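Local coordinates for protein putative DNA helicase (Lactobacillus plantarum, PDB 3DMN) that is probably the C-terminal part of a UvrD-like DNA helicase, whose relatives unwind duplex DNA at the expense of ATP, at residues A[65-70]-A[116-121]. Numbering follows the deposited sequence.
With ACT (acetate ion), chain E; ACT (acetate ion), chain K.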
# COMPACT_ATOMS: atom_id res chain seq x y z
N ALA A 65 -2.98 -2.76 -6.87
CA ALA A 65 -1.51 -2.71 -6.99
C ALA A 65 -0.87 -2.73 -5.63
O ALA A 65 -1.37 -2.09 -4.71
CB ALA A 65 -1.06 -1.49 -7.72
N ILE A 66 0.21 -3.48 -5.48
CA ILE A 66 0.99 -3.44 -4.25
C ILE A 66 2.21 -2.57 -4.51
O ILE A 66 2.94 -2.80 -5.49
CB ILE A 66 1.51 -4.82 -3.89
CG1 ILE A 66 0.33 -5.79 -3.79
CG2 ILE A 66 2.34 -4.71 -2.61
CD1 ILE A 66 0.79 -7.27 -3.61
N ILE A 67 2.36 -1.51 -3.70
CA ILE A 67 3.52 -0.60 -3.87
C ILE A 67 4.53 -0.81 -2.76
O ILE A 67 4.18 -0.65 -1.56
CB ILE A 67 3.08 0.89 -3.91
CG1 ILE A 67 1.99 1.05 -4.96
CG2 ILE A 67 4.30 1.77 -4.19
CD1 ILE A 67 1.41 2.49 -5.14
N GLY A 68 5.73 -1.21 -3.13
CA GLY A 68 6.86 -1.39 -2.16
C GLY A 68 7.81 -0.19 -2.33
O GLY A 68 7.81 0.47 -3.35
N LYS A 69 8.62 0.08 -1.34
CA LYS A 69 9.45 1.28 -1.37
C LYS A 69 10.53 1.17 -2.42
O LYS A 69 10.79 2.14 -3.16
CB LYS A 69 10.07 1.54 -0.00
CG LYS A 69 10.93 2.81 0.01
CD LYS A 69 11.45 3.16 1.44
CE LYS A 69 12.36 2.08 1.98
NZ LYS A 69 13.03 2.54 3.28
N SER A 70 11.24 0.03 -2.40
CA SER A 70 12.43 -0.13 -3.20
C SER A 70 12.33 -1.39 -4.03
O SER A 70 11.53 -2.29 -3.71
CB SER A 70 13.65 -0.28 -2.27
OG SER A 70 13.56 -1.51 -1.55
N ASP A 116 -7.19 1.54 -8.52
CA ASP A 116 -8.42 1.35 -7.77
C ASP A 116 -8.12 1.07 -6.29
O ASP A 116 -8.61 1.75 -5.40
CB ASP A 116 -9.11 0.14 -8.39
CG ASP A 116 -10.49 -0.10 -7.86
OD1 ASP A 116 -11.12 0.86 -7.36
OD2 ASP A 116 -10.94 -1.26 -8.00
N ALA A 117 -7.28 0.06 -6.05
CA ALA A 117 -6.89 -0.33 -4.69
C ALA A 117 -5.37 -0.41 -4.64
O ALA A 117 -4.71 -0.85 -5.60
CB ALA A 117 -7.49 -1.67 -4.36
N VAL A 118 -4.82 0.02 -3.51
CA VAL A 118 -3.39 -0.07 -3.29
C VAL A 118 -3.17 -0.80 -1.98
O VAL A 118 -3.86 -0.52 -0.99
CB VAL A 118 -2.73 1.35 -3.19
CG1 VAL A 118 -1.28 1.25 -2.68
CG2 VAL A 118 -2.77 2.03 -4.60
N ILE A 119 -2.19 -1.68 -1.98
CA ILE A 119 -1.66 -2.22 -0.70
C ILE A 119 -0.23 -1.69 -0.55
O ILE A 119 0.60 -1.95 -1.42
CB ILE A 119 -1.65 -3.73 -0.72
CG1 ILE A 119 -3.07 -4.28 -0.85
CG2 ILE A 119 -0.93 -4.32 0.56
CD1 ILE A 119 -3.12 -5.82 -1.19
N VAL A 120 0.02 -0.87 0.49
CA VAL A 120 1.36 -0.37 0.75
C VAL A 120 2.13 -1.43 1.50
O VAL A 120 1.80 -1.78 2.63
CB VAL A 120 1.33 0.95 1.57
CG1 VAL A 120 2.72 1.49 1.75
CG2 VAL A 120 0.44 1.97 0.85
N TRP A 121 3.21 -1.91 0.88
CA TRP A 121 3.97 -3.00 1.52
C TRP A 121 5.01 -2.47 2.50
O TRP A 121 5.97 -1.73 2.16
CB TRP A 121 4.64 -3.92 0.46
CG TRP A 121 5.58 -4.88 1.07
CD1 TRP A 121 6.95 -4.93 0.89
CD2 TRP A 121 5.26 -5.89 2.03
NE1 TRP A 121 7.50 -5.96 1.66
CE2 TRP A 121 6.48 -6.54 2.38
CE3 TRP A 121 4.06 -6.34 2.61
CZ2 TRP A 121 6.51 -7.61 3.28
CZ3 TRP A 121 4.11 -7.40 3.55
CH2 TRP A 121 5.33 -8.00 3.86
C ACT E . 15.36 0.13 3.27
O ACT E . 14.89 0.38 2.14
OXT ACT E . 14.92 0.78 4.27
CH3 ACT E . 16.41 -0.91 3.35
C ACT K . 10.46 -5.94 3.00
O ACT K . 10.29 -6.57 1.87
OXT ACT K . 10.19 -4.70 3.13
CH3 ACT K . 10.99 -6.64 4.21
O HOH W 1 5.92 0.58 0.71
O HOH W 2 8.42 -1.90 0.65
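Ile67 sits between Ile119 and Trp121 in a parallel ladder, giving its N to Ile119 O and taking Trp121 N on its O, the latter bond 2.9 Å long and nearly straight at 173°. Two residues earlier Ala65 repeats the pattern, its N to Ala117 O and its O from Ile119 N. Two CA-H...O contacts supplement the ladder, from Val118 CA to Ala65 O and from Ile66 CA to Ile119 O, each 3.2 Å. One water adds a second donor to Ile67 O and joins it to Trp121 O; another links Lys69 N to Trp121 O beyond the last rung.

Apolar packing divides between the faces. In Ile66 a chi1 of -56° sets CG1 beside the backbone N, alongside Ile119, and leaves CG2 3.9 Å from Trp121 CB; helix 43-59 covers this face. On the other, the Ile67 and Val118 side chains meet at a slant, CD1 3.9 Å from CG1, and Ile140 packs on Ile67. Beta-branched Ile and Val suit the extended backbone and fill both buried faces.

The indole leads away from 65-70, its NE1 donating in the ring plane to a probable crystallisation acetate. An alanine in place of Trp121 would probably open a gap against Val50, although the CB contact with Ile66 could remain. Backbone bonding and greasy faces imply a buried pair mid-sheet, consistent with the RecA-like fold of P-loop NTPases, with waters and acetate gathering at the strands' C-terminal ends.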